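Local coordinates for protein histidinol dehydrogenase (Elizabethkingia anophelis NUHP1, PDB 6AN0) that probably catalyses the two successive NAD-dependent oxidations that turn L-histidinol into L-histidine at the end of histidine biosynthesis, with one zinc ion per subunit, at residues N22-P27 with N325-E330; V256-L261 with E290-Q295; Q263-A268 with L296-I301; D269-L274 with L307-I312. One frame throughout, in Å; residues are numbered along the deposited sequence.

Overall arrangement
All four contacts lie in the domain built round the six-stranded parallel sheet. Interaction 4 pairs two neighbouring strands, 271-276 and 310-313. Interactions 2 and 3 share helix 253-264, their centres about 10 Å apart; both touch the second subunit, and Val272 and Leu274 of interaction 4 face that helix. Interaction 1, its centre about 10 Å from that of interaction 4, lies across the sheet, where Tyr327 meets Ile273. The first segments of interactions 2, 3 and 4 follow in that order, then their second segments in the same order, while interaction 1 brackets them all. Interaction 3 carries the zinc ligand His266 at the subunit boundary; interaction 1 holds Glu330, probably catalytic.

Interaction 1: residues N22-P27 with N325-E330; sequences NLIQRP and NLYAPE
Arg26 lays its guanidinium group flat on the ring of Tyr327. From CB, CG runs anti to the carbonyl carbon, and a bend at the next bond (chi2 71°) swings the chain over the ring. CD comes first, 4.0 Å from Tyr327 CE1, and NE follows above the phenol end, 3.6 Å from Tyr327 OH. CZ then sits over the ring face, 3.6 Å from its centroid, with the two planes only 2° apart: a parallel cation-pi stack. At the tip, NH1 and NH2 converge end-on on one acceptor, each 2.8 Å from Tyr327 O; NH1 meets it in the carbonyl plane, on a lone pair, whereas NH2 lies above that plane. NH2 adds a weak bond to Ala328 O and a salt bridge to Glu242, so charge and bonding together fix the group's rotation. Ile24 closes one flank, with CB 4.0 Å from Tyr327 CD1. The ring's hydroxyl is held by Gln271 of the central sheet. Tyr327 is the last residue of helix 317-327, and Ala328 turns out of it with positive phi. The arrangement is a stacked arginine-tyrosine pair bound to the end of helix 317-327, just before Glu330, the probable proton acceptor of the active site.

Interaction 2: residues V256-L261 with E290-Q295; sequences VAADLL and ENQLTQ
Gln292 NE2, which reaches across to Ala257, is gripped by two acceptors: it hydrogen-bonds to the backbone oxygen of Glu254, one turn earlier on the helix it faces, and to Gln288 OE1 on its own helix. The amide nitrogen therefore ties helix 253-264 to helix 279-293. Its side chain leaves with CG beside the backbone N and is fully extended beyond that point (chi2 -178°), which carries the amide between the helices. There the two ends of the amide meet different alanines. NE2 is 3.7 Å from Ala257 CB, while OE1 lies against Ala258, 3.3 Å from its CA and 3.4 Å from its CB. The small methyl groups of these alanines let the amide come close to the helix surface. One turn further on, Leu261 supplies the apolar half of the contact. Its CD1 methyl lodges against the root of the glutamine, 3.5 Å from Gln292 CB, and lies 3.8 Å from Leu293 N. The other methyl, CD2, meets Leu293 CD1 at 4.1 Å, where the two leucine side chains cross at about a right angle. The Leu293 side chain also packs on helix 299-307, against Ala302 and Ser303. Ala426 and His425 of the second subunit pack on Ala258 and Gln292 respectively, so the buried contact reaches the dimer interface. This is helix-helix packing of an alpha/beta domain, in which helices 253-264 and 279-293 come before and after strand 271-276 of the parallel sheet.

Interaction 3: residues Q263-A268 with L296-I301; sequences QAEHGA and LPRKSI. With ZN (zinc ion), chain B.
Arg298, at the N-cap position of helix 299-307, grips Glu265 in the type I beta turn Ala264-Gly267, at the C-terminal end of helix 253-264, with the zinc ligand His266. The tight part centres on Glu265 O. Arg298 approaches it side-on with NE and NH2, each 2.7 Å from that oxygen, which lies in the guanidinium plane. A bend at chi3 (64°) turns the guanidinium towards the turn, and Ile301 CD1 rests over one of its faces, offset toward the rim. Nearby, Ile301 CG2 presses on bare backbone, 3.5 Å from Gly267 C. The looser part is bridged by water. The Glu265 carboxylate stands almost perpendicular to the guanidinium and is too far for a salt bridge, OE1 being 4.4 Å from Arg298 NE; a water instead joins OE1 to Arg298 N. The carboxylate turns to the second subunit, where OE2 bonds to His423 ND1 and OE1 to Ala422 N, a second-shell hold that probably orients His423 as a zinc ligand. Asp364 and this His423 of the second subunit share the metal with His266, whose NE2 binds it at 2.1 Å, and two waters complete the five ligands, at 2.0 and 2.2 Å from the zinc ion.

Interaction 4: residues D269-L274 with L307-I312; sequences DSQVIL and LQSRGI
Strands 271-274 and 310-312 run parallel, joined by three main-chain hydrogen bonds. Arg310 N donates to Val272 O, Leu274 N to Arg310 O, and Ile312 N to Leu274 O, the last being the shortest at 2.7 Å. Two CA-H...O contacts support them: Ile273 CA points at Arg310 O, and Gly311 CA at Leu274 O. Side chains extend the pairing at its start, before the second strand begins. Ser309 OG accepts a hydrogen bond from Val272 N at 3.1 Å and is itself hydrogen-bonded to Ala305 O of the preceding helix. Gln271, its CG anti to the backbone N (chi1 -176°), stretches out until NE2 meets Gln308 O at 3.0 Å in an almost straight bond of 176°; Tyr327 holds the OE1 end of the same amide. The two strands are neighbours in the six-stranded parallel sheet, and helices 279-293 and 299-307 make the beta-alpha-beta crossover between them. Gln25 O receives both Gln271 NE2 and Arg310 NH1, which brings these two donors together without a bond between them. Apolar contacts divide between the faces. Ile273 lies alongside Arg310, pointing the same way, with CD1 4.0 Å from Arg310 CB, on the side where Ile273 also meets Tyr327. On the other face, Val272 CG2 packs 3.6 Å from Ser309 CB, and Val272 and Leu274 turn to helix 253-264.

Interaction 1: residues N22-P27 with N325-E330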
loop_
_atom_site.group_PDB
_atom_site.type_symbol
_atom_site.label_atom_id
_atom_site.label_comp_id
_atom_site.label_asym_id
_atom_site.label_seq_id
_atom_site.Cartn_x
_atom_site.Cartn_y
_atom_site.Cartn_z
ATOM N N ASN A 22 25.645 -13.273 1.408
ATOM C CA ASN A 22 26.401 -12.246 2.114
ATOM C C ASN A 22 26.624 -11.001 1.268
ATOM O O ASN A 22 26.633 -9.886 1.803
ATOM C CB ASN A 22 27.739 -12.821 2.578
ATOM C CG ASN A 22 27.558 -13.967 3.534
ATOM O OD1 ASN A 22 28.100 -15.052 3.335
ATOM N ND2 ASN A 22 26.762 -13.742 4.573
ATOM N N LEU A 23 26.784 -11.158 -0.043
ATOM C CA LEU A 23 27.090 -10.013 -0.889
ATOM C C LEU A 23 25.888 -9.112 -1.150
ATOM O O LEU A 23 26.080 -7.979 -1.601
ATOM C CB LEU A 23 27.685 -10.491 -2.213
ATOM C CG LEU A 23 29.029 -11.200 -2.053
ATOM C CD1 LEU A 23 29.504 -11.759 -3.382
ATOM C CD2 LEU A 23 30.059 -10.249 -1.461
ATOM N N ILE A 24 24.660 -9.564 -0.866
ATOM C CA ILE A 24 23.486 -8.715 -1.067
ATOM C C ILE A 24 23.155 -7.866 0.154
ATOM O O ILE A 24 22.198 -7.081 0.112
ATOM C CB ILE A 24 22.250 -9.553 -1.457
ATOM C CG1 ILE A 24 21.981 -10.642 -0.414
ATOM C CG2 ILE A 24 22.427 -10.164 -2.840
ATOM C CD1 ILE A 24 20.770 -11.502 -0.731
ATOM N N GLN A 25 23.917 -7.988 1.241
ATOM C CA GLN A 25 23.570 -7.311 2.485
ATOM C C GLN A 25 23.846 -5.813 2.414
ATOM O O GLN A 25 24.935 -5.382 2.017
ATOM C CB GLN A 25 24.349 -7.925 3.648
ATOM C CG GLN A 25 24.028 -9.380 3.890
ATOM C CD GLN A 25 22.589 -9.587 4.305
ATOM O OE1 GLN A 25 21.983 -8.722 4.941
ATOM N NE2 GLN A 25 22.029 -10.734 3.938
ATOM N N ARG A 26 22.857 -5.014 2.810
ATOM C CA ARG A 26 23.102 -3.606 3.043
ATOM C C ARG A 26 23.938 -3.444 4.311
ATOM O O ARG A 26 24.060 -4.381 5.106
ATOM C CB ARG A 26 21.785 -2.842 3.175
ATOM C CG ARG A 26 21.166 -2.426 1.845
ATOM C CD ARG A 26 20.609 -3.624 1.098
ATOM N NE ARG A 26 19.776 -3.221 -0.035
ATOM C CZ ARG A 26 19.157 -4.080 -0.837
ATOM N NH1 ARG A 26 19.296 -5.384 -0.626
ATOM N NH2 ARG A 26 18.411 -3.639 -1.850
ATOM N N PRO A 27 24.559 -2.278 4.502
ATOM C CA PRO A 27 25.205 -2.009 5.791
ATOM C C PRO A 27 24.172 -2.021 6.906
ATOM O O PRO A 27 23.001 -1.689 6.700
ATOM C CB PRO A 27 25.830 -0.619 5.603
ATOM C CG PRO A 27 25.174 -0.041 4.377
ATOM C CD PRO A 27 24.797 -1.203 3.521
ATOM N N ASN A 325 18.193 -9.461 -8.929
ATOM C CA ASN A 325 16.854 -9.819 -8.470
ATOM C C ASN A 325 16.865 -10.264 -7.010
ATOM O O ASN A 325 15.897 -10.019 -6.277
ATOM C CB ASN A 325 16.262 -10.912 -9.371
ATOM C CG ASN A 325 15.841 -10.388 -10.753
ATOM O OD1 ASN A 325 15.546 -9.202 -10.927
ATOM N ND2 ASN A 325 15.783 -11.291 -11.735
ATOM N N LEU A 326 17.954 -10.889 -6.563
ATOM C CA LEU A 326 18.101 -11.222 -5.148
ATOM C C LEU A 326 18.359 -9.976 -4.300
ATOM O O LEU A 326 17.903 -9.896 -3.153
ATOM C CB LEU A 326 19.240 -12.231 -4.962
ATOM C CG LEU A 326 19.045 -13.624 -5.571
ATOM C CD1 LEU A 326 20.256 -14.514 -5.307
ATOM C CD2 LEU A 326 17.790 -14.268 -5.037
ATOM N N TYR A 327 19.102 -9.001 -4.842
ATOM C CA TYR A 327 19.431 -7.785 -4.094
ATOM C C TYR A 327 18.233 -6.836 -3.996
ATOM O O TYR A 327 18.029 -6.184 -2.959
ATOM C CB TYR A 327 20.618 -7.087 -4.763
ATOM C CG TYR A 327 21.081 -5.802 -4.101
ATOM C CD1 TYR A 327 21.934 -5.826 -3.001
ATOM C CD2 TYR A 327 20.679 -4.567 -4.589
ATOM C CE1 TYR A 327 22.361 -4.645 -2.405
ATOM C CE2 TYR A 327 21.098 -3.387 -4.008
ATOM C CZ TYR A 327 21.941 -3.432 -2.916
ATOM O OH TYR A 327 22.362 -2.261 -2.341
ATOM N N ALA A 328 17.440 -6.735 -5.078
ATOM C CA ALA A 328 16.242 -5.896 -5.192
ATOM C C ALA A 328 16.600 -4.424 -5.003
ATOM O O ALA A 328 16.218 -3.810 -3.994
ATOM C CB ALA A 328 15.174 -6.338 -4.187
ATOM N N PRO A 329 17.311 -3.825 -5.960
ATOM C CA PRO A 329 17.852 -2.476 -5.764
ATOM C C PRO A 329 16.800 -1.378 -5.893
ATOM O O PRO A 329 15.833 -1.481 -6.654
ATOM C CB PRO A 329 18.893 -2.351 -6.886
ATOM C CG PRO A 329 18.320 -3.236 -8.006
ATOM C CD PRO A 329 17.689 -4.406 -7.264
ATOM N N GLU A 330 17.010 -0.297 -5.138
ATOM C CA GLU A 330 16.179 0.894 -5.324
ATOM C C GLU A 330 16.280 1.413 -6.763
ATOM O O GLU A 330 15.264 1.692 -7.411
ATOM C CB GLU A 330 16.597 1.984 -4.337
ATOM C CG GLU A 330 15.768 3.249 -4.464
ATOM C CD GLU A 330 16.404 4.450 -3.793
ATOM O OE1 GLU A 330 17.616 4.409 -3.514
ATOM O OE2 GLU A 330 15.690 5.450 -3.579
#

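Interaction 2: residues V256-L261 with E290-Q295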
loop_
_atom_site.group_PDB
_atom_site.type_symbol
_atom_site.label_atom_id
_atom_site.label_comp_id
_atom_site.label_asym_id
_atom_site.label_seq_id
_atom_site.Cartn_x
_atom_site.Cartn_y
_atom_site.Cartn_z
ATOM N N VAL A 256 29.807 5.002 -15.983
ATOM C CA VAL A 256 29.456 4.131 -14.864
ATOM C C VAL A 256 30.034 4.673 -13.559
ATOM O O VAL A 256 29.347 4.718 -12.531
ATOM C CB VAL A 256 29.928 2.689 -15.141
ATOM C CG1 VAL A 256 29.777 1.824 -13.893
ATOM C CG2 VAL A 256 29.136 2.078 -16.308
ATOM N N ALA A 257 31.299 5.094 -13.579
ATOM C CA ALA A 257 31.892 5.676 -12.376
ATOM C C ALA A 257 31.114 6.900 -11.901
ATOM O O ALA A 257 30.858 7.059 -10.697
ATOM C CB ALA A 257 33.347 6.046 -12.644
ATOM N N ALA A 258 30.724 7.776 -12.831
ATOM C CA ALA A 258 29.958 8.963 -12.457
ATOM C C ALA A 258 28.606 8.591 -11.857
ATOM O O ALA A 258 28.147 9.230 -10.899
ATOM C CB ALA A 258 29.779 9.873 -13.676
ATOM N N ASP A 259 27.955 7.556 -12.396
ATOM C CA ASP A 259 26.676 7.108 -11.845
ATOM C C ASP A 259 26.840 6.585 -10.420
ATOM O O ASP A 259 26.061 6.940 -9.522
ATOM C CB ASP A 259 26.061 6.039 -12.751
ATOM C CG ASP A 259 25.654 6.603 -14.111
ATOM O OD1 ASP A 259 25.394 7.823 -14.183
ATOM O OD2 ASP A 259 25.587 5.839 -15.100
ATOM N N LEU A 260 27.844 5.734 -10.198
ATOM C CA LEU A 260 28.131 5.251 -8.850
ATOM C C LEU A 260 28.378 6.409 -7.896
ATOM O O LEU A 260 27.856 6.428 -6.774
ATOM C CB LEU A 260 29.346 4.325 -8.864
ATOM C CG LEU A 260 29.232 3.023 -9.651
ATOM C CD1 LEU A 260 30.574 2.316 -9.634
ATOM C CD2 LEU A 260 28.124 2.145 -9.057
ATOM N N LEU A 261 29.198 7.374 -8.313
ATOM C CA LEU A 261 29.521 8.475 -7.412
ATOM C C LEU A 261 28.320 9.380 -7.181
ATOM O O LEU A 261 28.204 9.984 -6.111
ATOM C CB LEU A 261 30.709 9.263 -7.953
ATOM C CG LEU A 261 32.033 8.498 -7.825
ATOM C CD1 LEU A 261 33.146 9.190 -8.572
ATOM C CD2 LEU A 261 32.408 8.350 -6.356
ATOM N N GLU A 290 38.183 6.446 -8.767
ATOM C CA GLU A 290 39.237 7.067 -7.975
ATOM C C GLU A 290 39.547 8.468 -8.485
ATOM O O GLU A 290 39.675 9.412 -7.695
ATOM C CB GLU A 290 40.501 6.198 -7.995
ATOM C CG GLU A 290 40.368 4.880 -7.240
ATOM C CD GLU A 290 39.760 5.053 -5.853
ATOM O OE1 GLU A 290 38.698 4.449 -5.587
ATOM O OE2 GLU A 290 40.337 5.798 -5.033
ATOM N N ASN A 291 39.678 8.619 -9.809
ATOM C CA ASN A 291 40.011 9.922 -10.378
ATOM C C ASN A 291 38.882 10.927 -10.179
ATOM O O ASN A 291 39.131 12.076 -9.793
ATOM C CB ASN A 291 40.344 9.782 -11.860
ATOM C CG ASN A 291 41.689 9.136 -12.088
ATOM O OD1 ASN A 291 42.506 9.041 -11.170
ATOM N ND2 ASN A 291 41.934 8.693 -13.317
ATOM N N GLN A 292 37.639 10.517 -10.433
ATOM C CA GLN A 292 36.514 11.434 -10.273
ATOM C C GLN A 292 36.259 11.781 -8.814
ATOM O O GLN A 292 35.833 12.901 -8.513
ATOM C CB GLN A 292 35.244 10.838 -10.891
ATOM C CG GLN A 292 35.295 10.725 -12.401
ATOM C CD GLN A 292 34.001 10.187 -12.975
ATOM O OE1 GLN A 292 32.923 10.474 -12.458
ATOM N NE2 GLN A 292 34.100 9.398 -14.042
ATOM N N LEU A 293 36.509 10.841 -7.897
ATOM C CA LEU A 293 36.265 11.099 -6.481
ATOM C C LEU A 293 37.043 12.316 -5.991
ATOM O O LEU A 293 36.536 13.092 -5.174
ATOM C CB LEU A 293 36.631 9.864 -5.656
ATOM C CG LEU A 293 36.446 9.962 -4.140
ATOM C CD1 LEU A 293 34.999 10.274 -3.806
ATOM C CD2 LEU A 293 36.881 8.677 -3.472
ATOM N N THR A 294 38.269 12.507 -6.489
ATOM C CA THR A 294 39.101 13.617 -6.037
ATOM C C THR A 294 38.455 14.974 -6.288
ATOM O O THR A 294 38.815 15.952 -5.624
ATOM C CB THR A 294 40.476 13.580 -6.721
ATOM O OG1 THR A 294 40.314 13.685 -8.141
ATOM C CG2 THR A 294 41.212 12.289 -6.399
ATOM N N GLN A 295 37.512 15.060 -7.220
ATOM C CA GLN A 295 36.920 16.331 -7.601
ATOM C C GLN A 295 35.597 16.621 -6.897
ATOM O O GLN A 295 35.009 17.681 -7.135
ATOM C CB GLN A 295 36.719 16.367 -9.120
ATOM C CG GLN A 295 37.990 16.055 -9.903
ATOM C CD GLN A 295 39.117 17.036 -9.609
ATOM O OE1 GLN A 295 38.971 18.241 -9.798
ATOM N NE2 GLN A 295 40.249 16.517 -9.144
#

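Interaction 3: residues Q263-A268 with L296-I301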
loop_
_atom_site.group_PDB
_atom_site.type_symbol
_atom_site.label_atom_id
_atom_site.label_comp_id
_atom_site.label_asym_id
_atom_site.label_seq_id
_atom_site.Cartn_x
_atom_site.Cartn_y
_atom_site.Cartn_z
ATOM N N GLN A 263 25.242 8.364 -6.756
ATOM C CA GLN A 263 24.516 7.749 -5.652
ATOM C C GLN A 263 25.299 7.844 -4.341
ATOM O O GLN A 263 24.710 8.098 -3.281
ATOM C CB GLN A 263 24.209 6.287 -5.984
ATOM C CG GLN A 263 23.444 5.560 -4.879
ATOM C CD GLN A 263 22.111 6.215 -4.608
ATOM O OE1 GLN A 263 21.899 6.811 -3.553
ATOM N NE2 GLN A 263 21.210 6.123 -5.567
ATOM N N ALA A 264 26.626 7.656 -4.390
ATOM C CA ALA A 264 27.427 7.618 -3.160
ATOM C C ALA A 264 27.425 8.953 -2.432
ATOM O O ALA A 264 27.470 8.981 -1.196
ATOM C CB ALA A 264 28.872 7.220 -3.460
ATOM N N GLU A 265 27.374 10.069 -3.166
ATOM C CA GLU A 265 27.438 11.372 -2.518
ATOM C C GLU A 265 26.166 11.721 -1.753
ATOM O O GLU A 265 26.148 12.752 -1.065
ATOM C CB GLU A 265 27.736 12.462 -3.554
ATOM C CG GLU A 265 26.485 12.953 -4.270
ATOM C CD GLU A 265 26.754 14.110 -5.222
ATOM O OE1 GLU A 265 27.828 14.737 -5.127
ATOM O OE2 GLU A 265 25.877 14.394 -6.073
ATOM N N HIS A 266 25.111 10.903 -1.847
ATOM C CA HIS A 266 23.876 11.209 -1.126
ATOM C C HIS A 266 24.068 11.163 0.384
ATOM O O HIS A 266 23.512 11.994 1.110
ATOM C CB HIS A 266 22.765 10.237 -1.525
ATOM C CG HIS A 266 21.844 10.779 -2.566
ATOM N ND1 HIS A 266 21.082 11.911 -2.368
ATOM C CD2 HIS A 266 21.561 10.344 -3.817
ATOM C CE1 HIS A 266 20.365 12.149 -3.452
ATOM N NE2 HIS A 266 20.635 11.212 -4.346
ATOM N N GLY A 267 24.824 10.188 0.874
ATOM C CA GLY A 267 24.949 9.973 2.297
ATOM C C GLY A 267 25.927 8.869 2.623
ATOM O O GLY A 267 26.175 7.981 1.798
ATOM N N ALA A 268 26.496 8.928 3.831
ATOM C CA ALA A 268 27.475 7.938 4.255
ATOM C C ALA A 268 26.886 6.537 4.341
ATOM O O ALA A 268 27.640 5.563 4.266
ATOM C CB ALA A 268 28.067 8.341 5.609
ATOM N N LEU A 296 35.118 15.724 -6.035
ATOM C CA LEU A 296 33.795 15.885 -5.434
ATOM C C LEU A 296 33.888 16.758 -4.192
ATOM O O LEU A 296 34.637 16.418 -3.269
ATOM C CB LEU A 296 33.204 14.539 -5.051
ATOM C CG LEU A 296 32.818 13.522 -6.127
ATOM C CD1 LEU A 296 31.902 12.475 -5.517
ATOM C CD2 LEU A 296 32.175 14.198 -7.312
ATOM N N PRO A 297 33.144 17.862 -4.106
ATOM C CA PRO A 297 33.070 18.575 -2.823
ATOM C C PRO A 297 32.605 17.678 -1.687
ATOM O O PRO A 297 33.059 17.845 -0.549
ATOM C CB PRO A 297 32.070 19.705 -3.112
ATOM C CG PRO A 297 32.146 19.907 -4.572
ATOM C CD PRO A 297 32.363 18.537 -5.156
ATOM N N ARG A 298 31.735 16.706 -1.975
ATOM C CA ARG A 298 31.251 15.750 -0.987
ATOM C C ARG A 298 32.066 14.463 -0.973
ATOM O O ARG A 298 31.510 13.389 -0.697
ATOM C CB ARG A 298 29.776 15.439 -1.244
ATOM C CG ARG A 298 28.876 16.667 -1.140
ATOM C CD ARG A 298 27.494 16.402 -1.691
ATOM N NE ARG A 298 26.769 15.381 -0.939
ATOM C CZ ARG A 298 25.995 15.642 0.109
ATOM N NH1 ARG A 298 25.863 16.892 0.542
ATOM N NH2 ARG A 298 25.360 14.653 0.732
ATOM N N LYS A 299 33.370 14.539 -1.262
ATOM C CA LYS A 299 34.156 13.318 -1.411
ATOM C C LYS A 299 34.216 12.531 -0.109
ATOM O O LYS A 299 34.291 11.297 -0.136
ATOM C CB LYS A 299 35.569 13.649 -1.901
ATOM C CG LYS A 299 36.405 14.448 -0.911
ATOM C CD LYS A 299 37.808 14.710 -1.439
ATOM C CE LYS A 299 37.796 15.708 -2.590
ATOM N NZ LYS A 299 39.181 15.995 -3.054
ATOM N N SER A 300 34.170 13.223 1.033
ATOM C CA SER A 300 34.193 12.533 2.320
ATOM C C SER A 300 32.957 11.653 2.487
ATOM O O SER A 300 33.053 10.479 2.873
ATOM C CB SER A 300 34.295 13.556 3.457
ATOM O OG SER A 300 34.188 12.935 4.730
ATOM N N ILE A 301 31.784 12.194 2.171
ATOM C CA ILE A 301 30.567 11.402 2.277
ATOM C C ILE A 301 30.592 10.232 1.294
ATOM O O ILE A 301 30.251 9.098 1.655
ATOM C CB ILE A 301 29.343 12.310 2.069
ATOM C CG1 ILE A 301 29.215 13.306 3.226
ATOM C CG2 ILE A 301 28.092 11.479 1.877
ATOM C CD1 ILE A 301 28.291 14.456 2.922
HETATM ZN ZN ZN B . 19.974 11.143 -6.319
HETATM O O HOH W 1 29.952 16.617 -4.227
HETATM O O HOH W 2 21.060 9.443 -6.613
HETATM O O HOH W 3 18.402 9.626 -5.881
#

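Interaction 4: residues D269-L274 with L307-I312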
loop_
_atom_site.group_PDB
_atom_site.type_symbol
_atom_site.label_atom_id
_atom_site.label_comp_id
_atom_site.label_asym_id
_atom_site.label_seq_id
_atom_site.Cartn_x
_atom_site.Cartn_y
_atom_site.Cartn_z
ATOM N N ASP A 269 25.562 6.413 4.493
ATOM C CA ASP A 269 24.892 5.122 4.600
ATOM C C ASP A 269 24.396 4.589 3.256
ATOM O O ASP A 269 23.844 3.484 3.208
ATOM C CB ASP A 269 23.718 5.216 5.586
ATOM C CG ASP A 269 24.173 5.401 7.023
ATOM O OD1 ASP A 269 25.291 4.950 7.350
ATOM O OD2 ASP A 269 23.414 5.987 7.825
ATOM N N SER A 270 24.563 5.345 2.175
ATOM C CA SER A 270 24.232 4.857 0.844
ATOM C C SER A 270 25.098 3.654 0.493
ATOM O O SER A 270 26.164 3.437 1.072
ATOM C CB SER A 270 24.445 5.945 -0.207
ATOM O OG SER A 270 23.516 6.997 -0.068
ATOM N N GLN A 271 24.642 2.877 -0.483
ATOM C CA GLN A 271 25.399 1.727 -0.950
ATOM C C GLN A 271 25.314 1.652 -2.464
ATOM O O GLN A 271 24.243 1.878 -3.044
ATOM C CB GLN A 271 24.880 0.411 -0.349
ATOM C CG GLN A 271 25.720 -0.804 -0.755
ATOM C CD GLN A 271 25.240 -2.097 -0.127
ATOM O OE1 GLN A 271 24.081 -2.468 -0.269
ATOM N NE2 GLN A 271 26.138 -2.789 0.587
ATOM N N VAL A 272 26.430 1.325 -3.106
ATOM C CA VAL A 272 26.406 1.082 -4.543
ATOM C C VAL A 272 26.972 -0.305 -4.825
ATOM O O VAL A 272 27.869 -0.797 -4.129
ATOM C CB VAL A 272 27.157 2.172 -5.350
ATOM C CG1 VAL A 272 26.752 3.574 -4.883
ATOM C CG2 VAL A 272 28.671 1.986 -5.266
ATOM N N ILE A 273 26.423 -0.942 -5.859
ATOM C CA ILE A 273 26.833 -2.269 -6.293
ATOM C C ILE A 273 27.116 -2.188 -7.782
ATOM O O ILE A 273 26.258 -1.733 -8.546
ATOM C CB ILE A 273 25.742 -3.326 -6.023
ATOM C CG1 ILE A 273 25.333 -3.321 -4.546
ATOM C CG2 ILE A 273 26.235 -4.710 -6.446
ATOM C CD1 ILE A 273 26.380 -3.879 -3.634
ATOM N N LEU A 274 28.314 -2.607 -8.191
ATOM C CA LEU A 274 28.674 -2.701 -9.605
ATOM C C LEU A 274 28.877 -4.168 -9.974
ATOM O O LEU A 274 29.741 -4.842 -9.403
ATOM C CB LEU A 274 29.940 -1.888 -9.903
ATOM C CG LEU A 274 30.576 -2.036 -11.295
ATOM C CD1 LEU A 274 29.605 -1.619 -12.397
ATOM C CD2 LEU A 274 31.869 -1.228 -11.392
ATOM N N LEU A 307 32.997 2.522 1.224
ATOM C CA LEU A 307 33.565 1.486 2.083
ATOM C C LEU A 307 32.648 0.273 2.160
ATOM O O LEU A 307 33.120 -0.869 2.229
ATOM C CB LEU A 307 33.835 2.031 3.490
ATOM C CG LEU A 307 34.629 1.055 4.365
ATOM C CD1 LEU A 307 36.058 0.897 3.837
ATOM C CD2 LEU A 307 34.638 1.479 5.851
ATOM N N GLN A 308 31.335 0.501 2.138
ATOM C CA GLN A 308 30.340 -0.561 2.228
ATOM C C GLN A 308 29.876 -1.049 0.859
ATOM O O GLN A 308 28.964 -1.879 0.786
ATOM C CB GLN A 308 29.126 -0.085 3.035
ATOM C CG GLN A 308 29.444 0.767 4.257
ATOM C CD GLN A 308 29.834 -0.050 5.489
ATOM O OE1 GLN A 308 29.470 -1.229 5.632
ATOM N NE2 GLN A 308 30.576 0.585 6.394
ATOM N N SER A 309 30.485 -0.566 -0.216
ATOM C CA SER A 309 30.076 -0.888 -1.576
ATOM C C SER A 309 30.901 -2.048 -2.131
ATOM O O SER A 309 31.929 -2.435 -1.570
ATOM C CB SER A 309 30.196 0.359 -2.456
ATOM O OG SER A 309 29.301 1.359 -1.983
ATOM N N ARG A 310 30.425 -2.626 -3.241
ATOM C CA ARG A 310 31.005 -3.857 -3.770
ATOM C C ARG A 310 31.036 -3.815 -5.290
ATOM O O ARG A 310 30.039 -3.447 -5.913
ATOM C CB ARG A 310 30.202 -5.092 -3.319
ATOM C CG ARG A 310 29.911 -5.142 -1.827
ATOM C CD ARG A 310 29.310 -6.463 -1.394
ATOM N NE ARG A 310 29.246 -6.532 0.062
ATOM C CZ ARG A 310 28.144 -6.330 0.775
ATOM N NH1 ARG A 310 26.996 -6.071 0.166
ATOM N NH2 ARG A 310 28.187 -6.406 2.101
ATOM N N GLY A 311 32.167 -4.197 -5.877
ATOM C CA GLY A 311 32.253 -4.506 -7.299
ATOM C C GLY A 311 32.429 -6.005 -7.496
ATOM O O GLY A 311 33.306 -6.623 -6.886
ATOM N N ILE A 312 31.584 -6.580 -8.350
ATOM C CA ILE A 312 31.495 -8.029 -8.495
ATOM C C ILE A 312 31.562 -8.391 -9.971
ATOM O O ILE A 312 30.795 -7.857 -10.780
ATOM C CB ILE A 312 30.197 -8.570 -7.862
ATOM C CG1 ILE A 312 30.076 -8.075 -6.415
ATOM C CG2 ILE A 312 30.161 -10.099 -7.938
ATOM C CD1 ILE A 312 28.737 -8.351 -5.768
#